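Local structure of uncharacterized protein McrA (Streptomyces coelicolor, 5ZMO) at residues R29-L34 against E154-H159; L33-G38 against S51-A56; L95-T98 against R103-L106. The protein binds phosphorothioated DNA through its sulfur-binding domain, the part studied here, and probably acts as a type IV restriction endonuclease. All blocks are in the same frame, centred on the assembly; numbering follows the deposited sequence.

Interaction 1 (R29-L34 against E154-H159); sequences RPVLLL and EDFGLH
F156 presses its ring against V31 and L34 of helix 28-41 just where helix 152-155 ends in a Schellman motif. G157 takes a positive phi (70°) there, and its backbone N returns to E154 O at 3.2 Å. F156 and L158, on either side of the glycine in sequence, both direct their CB toward helix 28-41. From its CB, the F156 side chain turns CG beside its own backbone N (chi1 -77°) and carries one side of the ring along the helix. CD2 comes first and rests on L34 CB at 3.7 Å. The next atom, CE2, lies 3.5 Å from V31 O, which sits at the ring edge and in its plane, so the aromatic C-H edge meets a backbone carbonyl. At the tip, CZ reaches V31 CG1 at 4.0 Å, the two side chains crossing at about a right angle. No hydrogen bond joins the two segments; apart from that carbonyl the contact is apolar, and all four touching residues are buried. L60 of helix 50-63 also packs on F156, while F145 and helix 130-144 add to the surroundings of L34. Beyond the glycine, L158 crosses L34 at about a right angle, its CD1 lying 3.9 Å from L34 CD2.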
loop_
_atom_site.group_PDB
_atom_site.type_symbol
_atom_site.label_atom_id
_atom_site.label_comp_id
_atom_site.label_asym_id
_atom_site.label_seq_id
_atom_site.Cartn_x
_atom_site.Cartn_y
_atom_site.Cartn_z
ATOM N N ARG A 29 -6.015 1.562 -0.098
ATOM C CA ARG A 29 -5.252 0.586 0.672
ATOM C C ARG A 29 -4.856 -0.617 -0.136
ATOM O O ARG A 29 -3.692 -1.021 -0.045
ATOM C CB ARG A 29 -5.942 0.279 2.024
ATOM C CG ARG A 29 -5.640 1.377 3.037
ATOM C CD ARG A 29 -6.373 1.077 4.351
ATOM N NE ARG A 29 -7.774 1.427 4.279
ATOM C CZ ARG A 29 -8.704 0.976 5.158
ATOM N NH1 ARG A 29 -9.974 1.314 5.019
ATOM N NH2 ARG A 29 -8.375 0.140 6.135
ATOM N N PRO A 30 -5.793 -1.224 -0.915
ATOM C CA PRO A 30 -5.449 -2.289 -1.799
ATOM C C PRO A 30 -4.322 -1.965 -2.777
ATOM O O PRO A 30 -3.404 -2.830 -2.949
ATOM C CB PRO A 30 -6.780 -2.604 -2.528
ATOM C CG PRO A 30 -7.807 -2.291 -1.418
ATOM C CD PRO A 30 -7.264 -1.095 -0.778
ATOM N N VAL A 31 -4.347 -0.773 -3.316
ATOM C CA VAL A 31 -3.265 -0.381 -4.279
ATOM C C VAL A 31 -1.899 -0.259 -3.544
ATOM O O VAL A 31 -0.901 -0.782 -3.997
ATOM C CB VAL A 31 -3.620 0.897 -5.028
ATOM C CG1 VAL A 31 -2.407 1.550 -5.715
ATOM C CG2 VAL A 31 -4.725 0.624 -6.017
ATOM N N LEU A 32 -1.837 0.436 -2.432
ATOM C CA LEU A 32 -0.584 0.542 -1.709
ATOM C C LEU A 32 -0.058 -0.779 -1.219
ATOM O O LEU A 32 1.207 -1.070 -1.365
ATOM C CB LEU A 32 -0.698 1.581 -0.596
ATOM C CG LEU A 32 0.618 1.913 0.091
ATOM C CD1 LEU A 32 1.667 2.391 -0.844
ATOM C CD2 LEU A 32 0.354 2.958 1.170
ATOM N N LEU A 33 -0.959 -1.640 -0.691
ATOM C CA LEU A 33 -0.521 -2.994 -0.287
ATOM C C LEU A 33 0.019 -3.799 -1.459
ATOM O O LEU A 33 1.059 -4.456 -1.326
ATOM C CB LEU A 33 -1.623 -3.828 0.386
ATOM C CG LEU A 33 -1.942 -3.283 1.770
ATOM C CD1 LEU A 33 -3.292 -3.819 2.234
ATOM C CD2 LEU A 33 -0.888 -3.608 2.749
ATOM N N LEU A 34 -0.722 -3.849 -2.563
ATOM C CA LEU A 34 -0.175 -4.589 -3.760
ATOM C C LEU A 34 1.188 -4.090 -4.236
ATOM O O LEU A 34 2.100 -4.890 -4.580
ATOM C CB LEU A 34 -1.193 -4.548 -4.894
ATOM C CG LEU A 34 -2.374 -5.503 -4.856
ATOM C CD1 LEU A 34 -3.347 -5.158 -5.975
ATOM C CD2 LEU A 34 -1.886 -6.914 -5.056
ATOM N N GLU A 154 2.229 -6.368 -14.511
ATOM C CA GLU A 154 3.490 -5.719 -14.849
ATOM C C GLU A 154 3.705 -4.436 -14.061
ATOM O O GLU A 154 4.805 -4.204 -13.546
ATOM C CB GLU A 154 3.629 -5.456 -16.358
ATOM C CG GLU A 154 4.080 -6.664 -17.157
ATOM C CD GLU A 154 5.475 -7.185 -16.746
ATOM O OE1 GLU A 154 5.720 -8.407 -16.927
ATOM O OE2 GLU A 154 6.312 -6.388 -16.241
ATOM N N ASP A 155 2.674 -3.611 -13.934
ATOM C CA ASP A 155 2.865 -2.278 -13.343
ATOM C C ASP A 155 3.094 -2.349 -11.831
ATOM O O ASP A 155 3.766 -1.468 -11.244
ATOM C CB ASP A 155 1.718 -1.313 -13.675
ATOM C CG ASP A 155 1.827 -0.720 -15.111
ATOM O OD1 ASP A 155 2.845 -0.999 -15.806
ATOM O OD2 ASP A 155 0.898 0.009 -15.524
ATOM N N PHE A 156 2.580 -3.404 -11.224
ATOM C CA PHE A 156 2.799 -3.651 -9.785
ATOM C C PHE A 156 4.009 -4.555 -9.487
ATOM O O PHE A 156 4.280 -4.842 -8.343
ATOM C CB PHE A 156 1.538 -4.217 -9.139
ATOM C CG PHE A 156 0.489 -3.190 -8.884
ATOM C CD1 PHE A 156 -0.336 -2.766 -9.899
ATOM C CD2 PHE A 156 0.369 -2.555 -7.638
ATOM C CE1 PHE A 156 -1.306 -1.814 -9.688
ATOM C CE2 PHE A 156 -0.606 -1.592 -7.436
ATOM C CZ PHE A 156 -1.431 -1.200 -8.452
ATOM N N GLY A 157 4.724 -5.043 -10.505
ATOM C CA GLY A 157 5.799 -5.976 -10.331
ATOM C C GLY A 157 5.469 -7.379 -9.896
ATOM O O GLY A 157 6.230 -8.000 -9.203
ATOM N N LEU A 158 4.298 -7.883 -10.291
ATOM C CA LEU A 158 3.786 -9.120 -9.805
ATOM C C LEU A 158 3.621 -10.163 -10.933
ATOM O O LEU A 158 3.110 -11.234 -10.686
ATOM C CB LEU A 158 2.432 -8.848 -9.162
ATOM C CG LEU A 158 2.425 -7.869 -7.977
ATOM C CD1 LEU A 158 0.988 -7.648 -7.591
ATOM C CD2 LEU A 158 3.142 -8.434 -6.797
ATOM N N HIS A 159 4.056 -9.842 -12.141
ATOM C CA HIS A 159 3.883 -10.758 -13.276
ATOM C C HIS A 159 4.599 -12.118 -13.070
ATOM O O HIS A 159 4.003 -13.197 -13.209
ATOM C CB HIS A 159 4.346 -10.105 -14.570
ATOM C CG HIS A 159 4.034 -10.924 -15.793
ATOM N ND1 HIS A 159 2.847 -10.798 -16.489
ATOM C CD2 HIS A 159 4.737 -11.893 -16.419
ATOM C CE1 HIS A 159 2.851 -11.637 -17.510
ATOM N NE2 HIS A 159 3.982 -12.319 -17.485
#

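Interaction 2 (L33-G38 against S51-A56); sequences LLWAIG and STTRDA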
loop_
_atom_site.group_PDB
_atom_site.type_symbol
_atom_site.label_atom_id
_atom_site.label_comp_id
_atom_site.label_asym_id
_atom_site.label_seq_id
_atom_site.Cartn_x
_atom_site.Cartn_y
_atom_site.Cartn_z
ATOM N N LEU A 33 -0.959 -1.640 -0.691
ATOM C CA LEU A 33 -0.521 -2.994 -0.287
ATOM C C LEU A 33 0.019 -3.799 -1.459
ATOM O O LEU A 33 1.059 -4.456 -1.326
ATOM C CB LEU A 33 -1.623 -3.828 0.386
ATOM C CG LEU A 33 -1.942 -3.283 1.770
ATOM C CD1 LEU A 33 -3.292 -3.819 2.234
ATOM C CD2 LEU A 33 -0.888 -3.608 2.749
ATOM N N LEU A 34 -0.722 -3.849 -2.563
ATOM C CA LEU A 34 -0.175 -4.589 -3.760
ATOM C C LEU A 34 1.188 -4.090 -4.236
ATOM O O LEU A 34 2.100 -4.890 -4.580
ATOM C CB LEU A 34 -1.193 -4.548 -4.894
ATOM C CG LEU A 34 -2.374 -5.503 -4.856
ATOM C CD1 LEU A 34 -3.347 -5.158 -5.975
ATOM C CD2 LEU A 34 -1.886 -6.914 -5.056
ATOM N N TRP A 35 1.373 -2.784 -4.205
ATOM C CA TRP A 35 2.622 -2.165 -4.617
ATOM C C TRP A 35 3.693 -2.607 -3.652
ATOM O O TRP A 35 4.793 -3.030 -4.072
ATOM C CB TRP A 35 2.510 -0.660 -4.678
ATOM C CG TRP A 35 3.783 0.001 -5.004
ATOM C CD1 TRP A 35 4.361 0.155 -6.252
ATOM C CD2 TRP A 35 4.698 0.600 -4.071
ATOM N NE1 TRP A 35 5.546 0.802 -6.142
ATOM C CE2 TRP A 35 5.800 1.077 -4.830
ATOM C CE3 TRP A 35 4.712 0.749 -2.674
ATOM C CZ2 TRP A 35 6.869 1.727 -4.243
ATOM C CZ3 TRP A 35 5.796 1.413 -2.089
ATOM C CH2 TRP A 35 6.853 1.862 -2.874
ATOM N N ALA A 36 3.388 -2.506 -2.350
ATOM C CA ALA A 36 4.401 -2.909 -1.327
ATOM C C ALA A 36 4.810 -4.400 -1.403
ATOM O O ALA A 36 5.966 -4.759 -1.183
ATOM C CB ALA A 36 3.916 -2.580 0.062
ATOM N N ILE A 37 3.872 -5.280 -1.786
ATOM C CA ILE A 37 4.195 -6.697 -1.948
ATOM C C ILE A 37 5.125 -6.840 -3.116
ATOM O O ILE A 37 6.126 -7.601 -3.075
ATOM C CB ILE A 37 2.934 -7.576 -2.062
ATOM C CG1 ILE A 37 2.177 -7.593 -0.734
ATOM C CG2 ILE A 37 3.335 -8.981 -2.495
ATOM C CD1 ILE A 37 0.720 -8.041 -0.863
ATOM N N GLY A 38 4.786 -6.185 -4.216
ATOM C CA GLY A 38 5.702 -6.162 -5.393
ATOM C C GLY A 38 7.094 -5.629 -5.083
ATOM O O GLY A 38 8.143 -6.209 -5.527
ATOM N N SER A 51 8.408 10.617 -0.587
ATOM C CA SER A 51 8.563 11.158 -1.913
ATOM C C SER A 51 8.716 10.049 -2.980
ATOM O O SER A 51 8.031 10.069 -4.043
ATOM C CB SER A 51 9.715 12.171 -1.922
ATOM O OG SER A 51 10.936 11.504 -1.575
ATOM N N THR A 52 9.507 9.015 -2.678
ATOM C CA THR A 52 9.681 7.930 -3.636
ATOM C C THR A 52 8.377 7.146 -3.792
ATOM O O THR A 52 8.012 6.765 -4.883
ATOM C CB THR A 52 10.701 6.929 -3.101
ATOM O OG1 THR A 52 11.871 7.664 -2.782
ATOM C CG2 THR A 52 10.973 5.852 -4.129
ATOM N N THR A 53 7.670 6.996 -2.690
ATOM C CA THR A 53 6.497 6.122 -2.644
ATOM C C THR A 53 5.381 6.866 -3.397
ATOM O O THR A 53 4.689 6.267 -4.207
ATOM C CB THR A 53 6.054 5.815 -1.195
ATOM O OG1 THR A 53 7.112 5.130 -0.521
ATOM C CG2 THR A 53 4.793 4.972 -1.171
ATOM N N ARG A 54 5.182 8.135 -3.059
ATOM C CA ARG A 54 4.241 9.032 -3.746
ATOM C C ARG A 54 4.446 8.981 -5.241
ATOM O O ARG A 54 3.503 8.737 -5.997
ATOM C CB ARG A 54 4.363 10.431 -3.239
ATOM C CG ARG A 54 3.638 11.500 -4.021
ATOM C CD ARG A 54 4.240 12.838 -3.648
ATOM N NE ARG A 54 5.592 12.960 -4.260
ATOM C CZ ARG A 54 6.498 13.867 -3.906
ATOM N NH1 ARG A 54 6.274 14.719 -2.904
ATOM N NH2 ARG A 54 7.687 13.851 -4.500
ATOM N N ASP A 55 5.692 9.119 -5.676
ATOM C CA ASP A 55 5.975 9.122 -7.107
ATOM C C ASP A 55 5.773 7.808 -7.827
ATOM O O ASP A 55 5.303 7.829 -8.961
ATOM C CB ASP A 55 7.339 9.742 -7.419
ATOM C CG ASP A 55 7.393 11.275 -7.078
ATOM O OD1 ASP A 55 6.355 11.964 -6.851
ATOM O OD2 ASP A 55 8.497 11.856 -7.123
ATOM N N ALA A 56 6.035 6.682 -7.162
ATOM C CA ALA A 56 5.768 5.398 -7.682
ATOM C C ALA A 56 4.286 5.055 -7.729
ATOM O O ALA A 56 3.783 4.438 -8.688
ATOM C CB ALA A 56 6.507 4.343 -6.867
#
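W35 reaches from helix 28-41 across to T53 and A56, which stand one turn apart on helix 50-63, and between these segments the contact rests on the W35 indole. With CG anti to the backbone N (chi1 176°), the indole extends between the helices and brings its six-membered ring and NE1 to helix 50-63. The A56 methyl sits by the NE1-CE2-CZ2 side, with CB 3.7 Å from W35 CZ2 and equally near NE1, whereas T53 lies further along the six-membered ring, its CG2 3.8 Å from W35 CZ3 and a little farther from CH2. Both methyls approach obliquely. T53 OG1 hydrogen-bonds P49 O, at the end of strand 47-49 just before the helix, while CG2 faces the indole.

The packing becomes looser toward the outer side of helix 50-63, where A56 is only partly buried and T52 and D55 are exposed. Here R54 folds back on its neighbour: NE forms a salt bridge with D55 OD1 at 2.9 Å, approaching from well above the carboxylate plane, and NH2 adds weak bonds to both carboxylate oxygens. One face of the R54 guanidinium lies over S51 CA. Around the indole, V57 and L60 of helix 50-63 extend the cover over W35, F78 of helix 70-83 packs on T53, and strand 47-49 leads into the helix beside them.

Interaction 3 (L95-T98 against R103-L106); sequences LTLT and RPTL. With nucleotides of chain C; nucleotides of chain B.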
loop_
_atom_site.group_PDB
_atom_site.type_symbol
_atom_site.label_atom_id
_atom_site.label_comp_id
_atom_site.label_asym_id
_atom_site.label_seq_id
_atom_site.Cartn_x
_atom_site.Cartn_y
_atom_site.Cartn_z
ATOM N N LEU A 95 5.524 14.786 12.392
ATOM C CA LEU A 95 4.536 15.244 11.424
ATOM C C LEU A 95 3.535 16.161 12.135
ATOM O O LEU A 95 3.295 16.032 13.348
ATOM C CB LEU A 95 3.849 14.037 10.723
ATOM C CG LEU A 95 4.793 13.092 9.919
ATOM C CD1 LEU A 95 4.102 11.815 9.476
ATOM C CD2 LEU A 95 5.338 13.792 8.700
ATOM N N THR A 96 2.915 17.052 11.387
ATOM C CA THR A 96 1.783 17.825 11.892
ATOM C C THR A 96 0.457 17.156 11.510
ATOM O O THR A 96 0.223 16.900 10.322
ATOM C CB THR A 96 1.882 19.269 11.339
ATOM O OG1 THR A 96 3.132 19.791 11.791
ATOM C CG2 THR A 96 0.700 20.157 11.866
ATOM N N LEU A 97 -0.426 16.874 12.482
ATOM C CA LEU A 97 -1.681 16.242 12.163
ATOM C C LEU A 97 -2.768 17.273 11.933
ATOM O O LEU A 97 -2.726 18.360 12.497
ATOM C CB LEU A 97 -2.137 15.329 13.293
ATOM C CG LEU A 97 -1.188 14.214 13.702
ATOM C CD1 LEU A 97 -1.809 13.372 14.793
ATOM C CD2 LEU A 97 -0.851 13.370 12.500
ATOM N N THR A 98 -3.753 16.905 11.149
ATOM C CA THR A 98 -4.950 17.717 10.933
ATOM C C THR A 98 -6.210 16.891 11.083
ATOM O O THR A 98 -6.160 15.669 11.214
ATOM C CB THR A 98 -4.865 18.444 9.571
ATOM O OG1 THR A 98 -5.994 19.340 9.398
ATOM C CG2 THR A 98 -4.778 17.458 8.399
ATOM N N ARG A 103 -4.946 12.460 10.289
ATOM C CA ARG A 103 -3.851 12.325 9.276
ATOM C C ARG A 103 -2.830 13.444 9.375
ATOM O O ARG A 103 -3.144 14.546 9.830
ATOM C CB ARG A 103 -4.469 12.313 7.850
ATOM C CG ARG A 103 -5.023 13.698 7.416
ATOM C CD ARG A 103 -5.911 13.743 6.179
ATOM N NE ARG A 103 -7.263 13.454 6.525
ATOM C CZ ARG A 103 -8.271 14.296 6.585
ATOM N NH1 ARG A 103 -8.206 15.591 6.248
ATOM N NH2 ARG A 103 -9.398 13.792 6.939
ATOM N N PRO A 104 -1.611 13.204 8.913
ATOM C CA PRO A 104 -0.669 14.231 8.709
ATOM C C PRO A 104 -1.039 15.129 7.526
ATOM O O PRO A 104 -1.687 14.711 6.544
ATOM C CB PRO A 104 0.624 13.468 8.372
ATOM C CG PRO A 104 0.157 12.178 7.767
ATOM C CD PRO A 104 -1.123 11.875 8.442
ATOM N N THR A 105 -0.636 16.380 7.638
ATOM C CA THR A 105 -0.831 17.311 6.505
ATOM C C THR A 105 0.086 16.858 5.387
ATOM O O THR A 105 1.197 16.364 5.633
ATOM C CB THR A 105 -0.456 18.762 6.825
ATOM O OG1 THR A 105 0.913 18.797 7.256
ATOM C CG2 THR A 105 -1.340 19.352 7.951
ATOM N N LEU A 106 -0.375 17.080 4.148
ATOM C CA LEU A 106 0.497 16.874 2.999
ATOM C C LEU A 106 1.750 17.747 3.114
ATOM O O LEU A 106 2.849 17.327 2.726
ATOM C CB LEU A 106 -0.223 17.160 1.683
ATOM C CG LEU A 106 0.571 16.904 0.405
ATOM C CD1 LEU A 106 0.987 15.453 0.388
ATOM C CD2 LEU A 106 -0.285 17.065 -0.833
ATOM P P DC C 2 -2.722 19.851 3.873
ATOM O OP1 DC C 2 -1.314 20.238 3.519
ATOM O OP2 DC C 2 -2.992 18.444 4.100
ATOM O "O5'" DC C 2 -3.425 20.753 5.011
ATOM C "C5'" DC C 2 -3.292 22.215 5.050
ATOM C "C4'" DC C 2 -4.359 22.953 5.848
ATOM O "O4'" DC C 2 -5.534 23.303 5.064
ATOM C "C3'" DC C 2 -4.911 22.317 7.119
ATOM O "O3'" DC C 2 -5.269 23.327 8.071
ATOM C "C2'" DC C 2 -6.243 21.738 6.678
ATOM C "C1'" DC C 2 -6.728 22.710 5.615
ATOM N N1 DC C 2 -7.433 22.055 4.493
ATOM C C2 DC C 2 -8.763 22.383 4.164
ATOM O O2 DC C 2 -9.406 23.158 4.907
ATOM N N3 DC C 2 -9.322 21.820 3.063
ATOM C C4 DC C 2 -8.592 21.010 2.282
ATOM N N4 DC C 2 -9.172 20.467 1.213
ATOM C C5 DC C 2 -7.248 20.666 2.598
ATOM C C6 DC C 2 -6.710 21.216 3.689
ATOM P P DG C 3 -5.613 22.973 9.551
ATOM O OP1 DG C 3 -5.536 24.225 10.340
ATOM O OP2 DG C 3 -4.820 21.773 9.950
ATOM O "O5'" DG C 3 -7.144 22.513 9.596
ATOM C "C5'" DG C 3 -8.231 23.475 9.480
ATOM C "C4'" DG C 3 -9.557 22.775 9.303
ATOM O "O4'" DG C 3 -9.592 22.163 7.990
ATOM C "C3'" DG C 3 -9.841 21.653 10.312
ATOM O "O3'" DG C 3 -11.221 21.678 10.649
ATOM C "C2'" DG C 3 -9.524 20.401 9.522
ATOM C "C1'" DG C 3 -10.017 20.811 8.154
ATOM N N9 DG C 3 -9.500 20.023 7.035
ATOM C C8 DG C 3 -8.273 19.421 6.901
ATOM N N7 DG C 3 -8.139 18.773 5.775
ATOM C C5 DG C 3 -9.355 18.952 5.134
ATOM C C6 DG C 3 -9.807 18.484 3.880
ATOM O O6 DG C 3 -9.215 17.775 3.062
ATOM N N1 DG C 3 -11.113 18.886 3.628
ATOM C C2 DG C 3 -11.857 19.709 4.441
ATOM N N2 DG C 3 -13.099 19.970 4.042
ATOM N N3 DG C 3 -11.450 20.147 5.617
ATOM C C4 DG C 3 -10.200 19.733 5.898
ATOM P P DC B 5 -12.452 9.475 -1.923
ATOM O OP1 DC B 5 -13.201 8.656 -2.894
ATOM O OP2 DC B 5 -11.295 10.309 -2.249
ATOM O "O5'" DC B 5 -13.476 10.454 -1.188
ATOM C "C5'" DC B 5 -14.729 9.948 -0.744
ATOM C "C4'" DC B 5 -15.640 11.108 -0.424
ATOM O "O4'" DC B 5 -15.228 11.804 0.769
ATOM C "C3'" DC B 5 -15.754 12.175 -1.511
ATOM O "O3'" DC B 5 -17.141 12.594 -1.491
ATOM C "C2'" DC B 5 -14.844 13.290 -1.001
ATOM C "C1'" DC B 5 -14.979 13.196 0.516
ATOM N N1 DC B 5 -13.811 13.604 1.334
ATOM C C2 DC B 5 -13.964 14.463 2.417
ATOM O O2 DC B 5 -15.070 15.008 2.613
ATOM N N3 DC B 5 -12.886 14.765 3.181
ATOM C C4 DC B 5 -11.694 14.242 2.887
ATOM N N4 DC B 5 -10.667 14.549 3.678
ATOM C C5 DC B 5 -11.521 13.332 1.811
ATOM C C6 DC B 5 -12.585 13.059 1.056
#
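T98 and R103 pair across an antiparallel beta hairpin and send their side chains to the same face, where the DNA lies. Two backbone hydrogen bonds hold the strands: T98 N to R103 O at 2.8 Å and T105 N to T96 O at 2.9 Å. Between them, L97 and P104 form a non-hydrogen-bonded pair, and CA-H...O contacts reinforce it, with P104 CA 3.2 Å from T96 O. Apolar contacts lie alongside: L95 CD1 rests on P104 CB, and T98 CG2 packs on R103 CG.

Polar contacts reach the DNA. A chi1 of -175° turns the T98 hydroxyl to OP2 of DG3 of chain C, to which OG1 donates at 2.8 Å. L106 N, at the start of helix 106-112, donates to OP2 of DC2 of chain C at 3.0 Å, while T105 caps that helix through S108 N. The R103 chain bends at chi3 and places NH1 3.2 Å from N7 of DG3, which lies in the guanidinium plane; N4 of DC5 of chain B packs over one guanidinium face, and NH2 hydrogen-bonds O6 of a modified base. Phosphate contacts by T98 OG1 and L106 N, probably helped by the helix end, thus join base contacts consistent with R103 reading N7 and O6 in the DNA.

In the fold
Interactions 1 and 2 start from the same stretch of helix 28-41, share L33 and L34, and have centres 8 Å apart; they touch where F156 CD2 comes within 3.6 Å of W35 N. Helix 28-41 is therefore packed by the nearby helix 50-63 and by the turn after helix 152-155, about 120 residues further on. Interaction 2 closes first along the chain, then the hairpin of interaction 3 follows, and interaction 1 closes last, around the loop that holds interaction 3. Interaction 3 lies about 20 Å from interaction 2 and 26 Å from interaction 1, centre to centre, so the DNA-reading hairpin projects from the helical body of the sulfur-binding domain.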